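Local coordinates for protein xyloglucan-specific endo-beta-1,4-glucanase BoGH5A (Bacteroides ovatus, PDB 3ZMR) that hydrolyses internal beta-1,4-glucosidic linkages of the xyloglucan backbone with retention of configuration, releasing xyloglucan oligosaccharides, at residues A[352-357]-A[362-367]; A[422-427]-A[460-465]. All blocks are in the same frame, centred on the assembly; numbering follows the deposited sequence.

Contact 1. Residues A[352-357]-A[362-367]; sequences FKSQWG and GGDVSA. With EDO (1,2-ethanediol), chain F.
Asp364 sits at the centre of an inverse gamma turn that 362-367 lays against 352-357, two pieces of one long loop between helix 341-344 and helix 371-379 of the catalytic barrel domain. Three hydrogen bonds join the backbones and side chains here. Ser354 N points almost straight at Asp364 OD2 (2.8 Å, 173° at the hydrogen), meeting it from above the carboxylate plane. One residue on, Gln355 grips both backbone ends of the aspartate: its N gives a longer bond to Asp364 O, 3.2 Å, while OE1 accepts from Asp364 N at 2.8 Å, with that donor above the amide plane. Glutamine suits the place because its chain is long enough to run across the turn and end in an acceptor. The carboxylate is aimed at Ser354 because Asp364 CG lies anti to the backbone N (chi1 -171°).

Charge and water work on the other oxygen. Lys353 NZ lies 3.9 Å from Asp364 OD1, a long salt bridge, and a water accepting from NZ at 2.8 Å donates to OD1. With an alanine here, Ser354 N would probably be left without its carboxylate acceptor, and the Lys353 ammonium without the nearby negative charge and the water bridge to it.

Carbon atoms cover the polar groups. Lys353 bends at chi2 (-64°), which brings CD to 3.5 Å from Asp364 OD1, and Val365 CG1 rests on the backbone where Gln355 passes into Trp356. That indole turns away to Phe343 and Tyr419, its NE1 bonded to Gly369 O. Beside the carboxylate, a 1,2-ethanediol, probably from the crystallisation liquor, donates from O1 to Ser354 OG at 2.8 Å.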
ATOM      1  N   PHE A 352     -28.182   0.616   8.754  1.00 16.98           N
ATOM      2  CA  PHE A 352     -27.175  -0.433   9.012  1.00 13.69           C
ATOM      3  C   PHE A 352     -27.816  -1.803   9.237  1.00 13.35           C
ATOM      4  O   PHE A 352     -29.015  -1.915   9.558  1.00 16.09           O
ATOM      5  CB  PHE A 352     -26.267  -0.086  10.201  1.00 13.10           C
ATOM      6  CG  PHE A 352     -27.003   0.034  11.510  1.00 14.15           C
ATOM      7  CD1 PHE A 352     -27.256  -1.097  12.291  1.00 14.11           C
ATOM      8  CD2 PHE A 352     -27.445   1.264  11.956  1.00 14.75           C
ATOM      9  CE1 PHE A 352     -27.952  -0.984  13.481  1.00 11.77           C
ATOM     10  CE2 PHE A 352     -28.127   1.382  13.162  1.00 16.53           C
ATOM     11  CZ  PHE A 352     -28.398   0.250  13.910  1.00 14.33           C
ATOM     12  N   LYS A 353     -27.009  -2.843   9.075  1.00 13.97           N
ATOM     13  CA  LYS A 353     -27.397  -4.201   9.398  1.00 13.73           C
ATOM     14  C   LYS A 353     -26.643  -4.594  10.657  1.00 12.72           C
ATOM     15  O   LYS A 353     -25.423  -4.418  10.726  1.00 14.11           O
ATOM     16  CB  LYS A 353     -27.081  -5.143   8.259  1.00 13.65           C
ATOM     17  CG  LYS A 353     -27.748  -4.790   6.943  1.00 18.07           C
ATOM     18  CD  LYS A 353     -29.260  -4.873   7.018  1.00 23.71           C
ATOM     19  CE  LYS A 353     -29.905  -4.650   5.657  1.00 32.85           C
ATOM     20  NZ  LYS A 353     -31.378  -4.582   5.812  1.00 66.21           N
ATOM     21  N   SER A 354     -27.354  -5.091  11.663  1.00 12.82           N
ATOM     22  CA  SER A 354     -26.760  -5.401  12.954  1.00 13.95           C
ATOM     23  C   SER A 354     -26.202  -6.829  13.049  1.00 11.22           C
ATOM     24  O   SER A 354     -25.489  -7.149  14.007  1.00 13.39           O
ATOM     25  CB  SER A 354     -27.775  -5.180  14.107  1.00 13.83           C
ATOM     26  OG  SER A 354     -28.882  -6.044  13.934  1.00 15.90           O
ATOM     27  N   GLN A 355     -26.597  -7.694  12.098  1.00 12.80           N
ATOM     28  CA  GLN A 355     -26.285  -9.112  12.145  1.00 16.24           C
ATOM     29  C   GLN A 355     -25.455  -9.516  10.928  1.00 10.80           C
ATOM     30  O   GLN A 355     -25.414  -8.810   9.913  1.00 14.73           O
ATOM     31  CB  GLN A 355     -27.558  -9.953  12.158  1.00 13.49           C
ATOM     32  CG  GLN A 355     -28.370  -9.688  13.421  1.00 14.80           C
ATOM     33  CD  GLN A 355     -29.735 -10.355  13.410  1.00 17.43           C
ATOM     34  OE1 GLN A 355     -30.137 -11.003  12.437  1.00 19.52           O
ATOM     35  NE2 GLN A 355     -30.467 -10.176  14.492  1.00 23.55           N
ATOM     36  N   TRP A 356     -24.805 -10.660  11.072  1.00 13.23           N
ATOM     37  CA  TRP A 356     -23.918 -11.204  10.031  1.00 10.15           C
ATOM     38  C   TRP A 356     -23.809 -12.722  10.159  1.00 12.38           C
ATOM     39  O   TRP A 356     -23.703 -13.249  11.263  1.00 13.52           O
ATOM     40  CB  TRP A 356     -22.494 -10.577  10.164  1.00 11.23           C
ATOM     41  CG  TRP A 356     -21.583 -11.166   9.123  1.00 10.87           C
ATOM     42  CD1 TRP A 356     -21.419 -10.715   7.817  1.00 12.05           C
ATOM     43  CD2 TRP A 356     -20.811 -12.384   9.217  1.00  9.76           C
ATOM     44  NE1 TRP A 356     -20.593 -11.564   7.121  1.00 10.65           N
ATOM     45  CE2 TRP A 356     -20.197 -12.593   7.943  1.00 11.30           C
ATOM     46  CE3 TRP A 356     -20.572 -13.317  10.245  1.00 12.01           C
ATOM     47  CZ2 TRP A 356     -19.412 -13.729   7.669  1.00 11.67           C
ATOM     48  CZ3 TRP A 356     -19.773 -14.420   9.973  1.00 12.36           C
ATOM     49  CH2 TRP A 356     -19.176 -14.601   8.692  1.00 12.07           C
ATOM     50  N   GLY A 357     -23.799 -13.414   9.020  1.00 12.17           N
ATOM     51  CA  GLY A 357     -23.335 -14.791   8.963  1.00 14.02           C
ATOM     52  C   GLY A 357     -24.437 -15.840   8.969  1.00 16.16           C
ATOM     53  O   GLY A 357     -25.613 -15.544   9.154  1.00 18.25           O
ATOM     54  N   GLY A 362     -31.698 -15.066   7.208  1.00 29.57           N
ATOM     55  CA  GLY A 362     -33.160 -14.816   7.310  1.00 32.30           C
ATOM     56  C   GLY A 362     -33.464 -13.663   8.259  1.00 30.51           C
ATOM     57  O   GLY A 362     -34.611 -13.235   8.393  1.00 37.41           O
ATOM     58  N   GLY A 363     -32.410 -13.171   8.912  1.00 28.74           N
ATOM     59  CA  GLY A 363     -32.475 -12.058   9.869  1.00 28.46           C
ATOM     60  C   GLY A 363     -32.026 -10.697   9.334  1.00 22.09           C
ATOM     61  O   GLY A 363     -32.196 -10.392   8.155  1.00 28.31           O
ATOM     62  N   ASP A 364     -31.428  -9.884  10.202  1.00 22.95           N
ATOM     63  CA  ASP A 364     -31.010  -8.517   9.850  1.00 21.72           C
ATOM     64  C   ASP A 364     -29.615  -8.518   9.262  1.00 20.28           C
ATOM     65  O   ASP A 364     -28.707  -7.781   9.733  1.00 19.73           O
ATOM     66  CB  ASP A 364     -31.119  -7.558  11.045  1.00 22.33           C
ATOM     67  CG  ASP A 364     -30.905  -6.083  10.640  1.00 22.34           C
ATOM     68  OD1 ASP A 364     -31.461  -5.656   9.590  1.00 27.11           O
ATOM     69  OD2 ASP A 364     -30.158  -5.367  11.353  1.00 25.13           O
ATOM     70  N   VAL A 365     -29.455  -9.350   8.217  1.00 23.27           N
ATOM     71  CA  VAL A 365     -28.158  -9.513   7.574  1.00 17.02           C
ATOM     72  C   VAL A 365     -28.072  -8.758   6.260  1.00 16.80           C
ATOM     73  O   VAL A 365     -29.078  -8.475   5.571  1.00 18.44           O
ATOM     74  CB  VAL A 365     -27.721 -10.990   7.358  1.00 16.60           C
ATOM     75  CG1 VAL A 365     -27.619 -11.764   8.675  1.00 18.02           C
ATOM     76  CG2 VAL A 365     -28.632 -11.736   6.390  1.00 18.41           C
ATOM     77  N   SER A 366     -26.829  -8.490   5.887  1.00 18.02           N
ATOM     78  CA  SER A 366     -26.546  -7.818   4.623  1.00 15.04           C
ATOM     79  C   SER A 366     -26.843  -8.731   3.417  1.00 15.43           C
ATOM     80  O   SER A 366     -26.781  -9.949   3.541  1.00 15.08           O
ATOM     81  CB  SER A 366     -25.071  -7.410   4.557  1.00 14.74           C
ATOM     82  OG  SER A 366     -24.721  -6.649   5.699  1.00 14.25           O
ATOM     83  N   ALA A 367     -27.114  -8.113   2.260  1.00 19.11           N
ATOM     84  CA  ALA A 367     -27.332  -8.836   0.977  1.00 17.05           C
ATOM     85  C   ALA A 367     -26.053  -9.356   0.327  1.00 16.87           C
ATOM     86  O   ALA A 367     -26.097 -10.159  -0.608  1.00 20.64           O
ATOM     87  CB  ALA A 367     -28.071  -7.937  -0.018  1.00 24.94           C
TER
HETATM   88  C1  EDO F1512     -30.959  -3.602  15.317  1.00 21.22           C
HETATM   89  O1  EDO F1512     -31.158  -4.352  14.107  1.00 22.25           O
HETATM   90  C2  EDO F1512     -32.306  -3.288  15.975  1.00 21.55           C
HETATM   91  O2  EDO F1512     -33.033  -2.421  15.101  1.00 20.55           O
HETATM   92  O   HOH W   1     -31.550  -2.682   8.655  1.00 29.43           O
HETATM   93  O   HOH W   2     -31.973  -7.138   6.737  1.00 46.59           O
HETATM   94  O   HOH W   3     -24.299  -8.789   7.378  1.00 14.26           O

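Contact 2. Residues A[422-427]-A[460-465]; sequences YVVKTC and AAIMKG
Val424 turns its side chain into the helix 460-465, and it makes the larger share of the contact between the two segments. Its CB lies close to Gly465, whose missing side chain is what permits the approach: a CB there would clash with Val424 CB and crowd Lys425 N. From CB the two methyls part. CG1, placed anti to the backbone N (chi1 172°), reaches between the turns of the partner helix, 3.6 Å from Ile462 O and equally near Gly465 C, so that a methyl rests on backbone. CG2 meets an apolar side chain, at 4.2 Å from Ile462 CG2. A beta-branched residue suits this spot, since its two methyls can serve backbone and side chain at once.

Glycine also brings the main chains together. Lys425 CA lies 3.5 Å from Gly465 O in a CA-H...O contact, with an angle of 136° at the hydrogen, and Lys425 CB touches the same oxygen. The rest of the lysine extends away from the partner helix.

Within 422-427, Thr426 OG1 donates to Tyr422 O at 2.8 Å and so finds its acceptor within its own helix; Thr426 N reaches the same oxygen from the opposite face of the carbonyl.

The short segments run in roughly the same direction, crossing at -27° with their axes 7.8 Å apart, close for a helix pair. Behind them, Val424 and Ile462 both touch Tyr396 of strand 391-396. This is the outer helical layer of the (beta/alpha)8 barrel of glycoside hydrolase family 5, where neighbouring helices run alongside one another over the parallel strands.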
ATOM      1  N   TYR A 422     -14.246 -15.169  11.256  1.00 10.77           N
ATOM      2  CA  TYR A 422     -14.343 -15.651   9.866  1.00 11.27           C
ATOM      3  C   TYR A 422     -13.327 -14.899   8.985  1.00 11.21           C
ATOM      4  O   TYR A 422     -12.597 -15.503   8.166  1.00 11.79           O
ATOM      5  CB  TYR A 422     -15.752 -15.531   9.271  1.00 12.05           C
ATOM      6  CG  TYR A 422     -15.884 -16.332   7.996  1.00 13.55           C
ATOM      7  CD1 TYR A 422     -16.116 -17.702   8.035  1.00 25.92           C
ATOM      8  CD2 TYR A 422     -15.694 -15.734   6.760  1.00 15.35           C
ATOM      9  CE1 TYR A 422     -16.173 -18.434   6.870  1.00 18.68           C
ATOM     10  CE2 TYR A 422     -15.750 -16.451   5.592  1.00 25.00           C
ATOM     11  CZ  TYR A 422     -15.988 -17.800   5.646  1.00 15.19           C
ATOM     12  OH  TYR A 422     -16.043 -18.523   4.473  1.00 27.38           O
ATOM     13  N   VAL A 423     -13.273 -13.589   9.129  1.00 10.91           N
ATOM     14  CA  VAL A 423     -12.306 -12.800   8.350  1.00  9.82           C
ATOM     15  C   VAL A 423     -10.868 -13.268   8.660  1.00  8.35           C
ATOM     16  O   VAL A 423     -10.064 -13.491   7.752  1.00 10.03           O
ATOM     17  CB  VAL A 423     -12.470 -11.296   8.591  1.00 10.05           C
ATOM     18  CG1 VAL A 423     -11.280 -10.516   8.026  1.00 11.08           C
ATOM     19  CG2 VAL A 423     -13.794 -10.855   7.985  1.00 11.60           C
ATOM     20  N   VAL A 424     -10.553 -13.396   9.931  1.00  9.09           N
ATOM     21  CA  VAL A 424      -9.218 -13.806  10.379  1.00  9.23           C
ATOM     22  C   VAL A 424      -8.856 -15.184   9.822  1.00  9.59           C
ATOM     23  O   VAL A 424      -7.810 -15.369   9.229  1.00 10.28           O
ATOM     24  CB  VAL A 424      -9.022 -13.721  11.905  1.00 14.69           C
ATOM     25  CG1 VAL A 424      -7.692 -14.337  12.348  1.00 22.39           C
ATOM     26  CG2 VAL A 424      -9.076 -12.264  12.323  1.00 12.01           C
ATOM     27  N   LYS A 425      -9.741 -16.150  10.008  1.00 10.74           N
ATOM     28  CA  LYS A 425      -9.480 -17.516   9.490  1.00 11.04           C
ATOM     29  C   LYS A 425      -9.294 -17.495   7.979  1.00  9.51           C
ATOM     30  O   LYS A 425      -8.454 -18.239   7.445  1.00 11.43           O
ATOM     31  CB  LYS A 425     -10.545 -18.540   9.947  1.00 15.92           C
ATOM     32  CG  LYS A 425     -11.711 -18.833   9.033  1.00 38.73           C
ATOM     33  CD  LYS A 425     -12.610 -19.910   9.658  1.00 30.68           C
ATOM     34  CE  LYS A 425     -13.742 -20.324   8.738  1.00 40.04           C
ATOM     35  NZ  LYS A 425     -14.730 -21.202   9.441  1.00 64.31           N
ATOM     36  N   THR A 426     -10.079 -16.695   7.269  1.00 11.83           N
ATOM     37  CA  THR A 426      -9.960 -16.619   5.821  1.00 10.74           C
ATOM     38  C   THR A 426      -8.624 -15.984   5.421  1.00 10.23           C
ATOM     39  O   THR A 426      -7.958 -16.421   4.478  1.00 10.81           O
ATOM     40  CB  THR A 426     -11.155 -15.852   5.219  1.00 12.33           C
ATOM     41  OG1 THR A 426     -12.352 -16.526   5.602  1.00 12.88           O
ATOM     42  CG2 THR A 426     -11.101 -15.814   3.693  1.00 13.25           C
ATOM     43  N   CYS A 427      -8.207 -14.972   6.145  1.00 11.26           N
ATOM     44  CA  CYS A 427      -6.871 -14.399   5.912  1.00  9.67           C
ATOM     45  C   CYS A 427      -5.760 -15.436   6.125  1.00  9.81           C
ATOM     46  O   CYS A 427      -4.862 -15.579   5.297  1.00 11.22           O
ATOM     47  CB  CYS A 427      -6.630 -13.192   6.818  1.00  9.20           C
ATOM     48  SG  CYS A 427      -7.543 -11.695   6.354  1.00 11.02           S
ATOM     49  N   ALA A 460     -10.588 -12.937  21.779  1.00 10.87           N
ATOM     50  CA  ALA A 460     -10.693 -14.404  21.665  1.00 11.42           C
ATOM     51  C   ALA A 460     -11.160 -14.842  20.271  1.00 12.17           C
ATOM     52  O   ALA A 460     -10.709 -15.883  19.756  1.00 12.07           O
ATOM     53  CB  ALA A 460     -11.596 -14.980  22.741  1.00 13.27           C
ATOM     54  N   ALA A 461     -12.047 -14.069  19.633  1.00 11.27           N
ATOM     55  CA  ALA A 461     -12.515 -14.377  18.277  1.00 14.75           C
ATOM     56  C   ALA A 461     -11.348 -14.329  17.268  1.00 11.31           C
ATOM     57  O   ALA A 461     -11.214 -15.170  16.378  1.00 11.91           O
ATOM     58  CB  ALA A 461     -13.601 -13.409  17.857  1.00 16.65           C
ATOM     59  N   ILE A 462     -10.502 -13.315  17.414  1.00 11.20           N
ATOM     60  CA  ILE A 462      -9.315 -13.188  16.576  1.00 11.51           C
ATOM     61  C   ILE A 462      -8.391 -14.392  16.816  1.00  9.44           C
ATOM     62  O   ILE A 462      -7.926 -15.021  15.846  1.00 11.49           O
ATOM     63  CB  ILE A 462      -8.556 -11.871  16.829  1.00  9.96           C
ATOM     64  CG1 ILE A 462      -9.401 -10.678  16.408  1.00 10.17           C
ATOM     65  CG2 ILE A 462      -7.206 -11.854  16.110  1.00 13.45           C
ATOM     66  CD1 ILE A 462      -8.845  -9.341  16.860  1.00 10.76           C
ATOM     67  N   MET A 463      -8.139 -14.733  18.075  1.00  9.58           N
ATOM     68  CA  MET A 463      -7.201 -15.815  18.363  1.00 16.78           C
ATOM     69  C   MET A 463      -7.757 -17.166  17.882  1.00 12.51           C
ATOM     70  O   MET A 463      -7.016 -18.031  17.440  1.00 12.36           O
ATOM     71  CB  MET A 463      -6.870 -15.850  19.846  1.00 17.10           C
ATOM     72  CG  MET A 463      -6.136 -14.616  20.323  1.00 16.15           C
ATOM     73  SD  MET A 463      -4.604 -14.246  19.430  1.00 17.16           S
ATOM     74  CE  MET A 463      -4.608 -12.458  19.402  1.00 23.08           C
ATOM     75  N   LYS A 464      -9.074 -17.325  17.940  1.00 12.33           N
ATOM     76  CA  LYS A 464      -9.746 -18.541  17.447  1.00 12.73           C
ATOM     77  C   LYS A 464      -9.545 -18.621  15.935  1.00 14.01           C
ATOM     78  O   LYS A 464      -9.234 -19.689  15.378  1.00 16.03           O
ATOM     79  CB  LYS A 464     -11.233 -18.537  17.796  1.00 14.93           C
ATOM     80  CG  LYS A 464     -11.956 -19.821  17.379  1.00 24.68           C
ATOM     81  CD  LYS A 464     -13.312 -19.945  18.047  1.00 23.62           C
ATOM     82  CE  LYS A 464     -14.165 -21.028  17.382  1.00 37.72           C
ATOM     83  NZ  LYS A 464     -15.634 -20.793  17.575  1.00 48.03           N
ATOM     84  N   GLY A 465      -9.710 -17.500  15.239  1.00 16.25           N
ATOM     85  CA  GLY A 465      -9.465 -17.440  13.818  1.00 12.26           C
ATOM     86  C   GLY A 465      -8.038 -17.746  13.418  1.00 12.76           C
ATOM     87  O   GLY A 465      -7.781 -18.408  12.386  1.00 13.62           O
TER

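In the fold
The chain builds the BACON domain first and then the (beta/alpha)8 barrel, and both contacts belong to the latter part of that course. Contact 1 closes a short loop between strands 331-337 and 391-396, with four residues separating its segments. Contact 2 opens later, on helix 406-429, and closes after strand 433-436 on helix 456-471; the two are in series, neither nested nor crossed. Their centres lie 19 Å apart, yet they touch where Trp356 CH2 packs on Tyr422 CB at 3.6 Å. Helix 406-429 is the common element, meeting the loop of contact 1 through His412 and Ser415 and the last helix through contact 2.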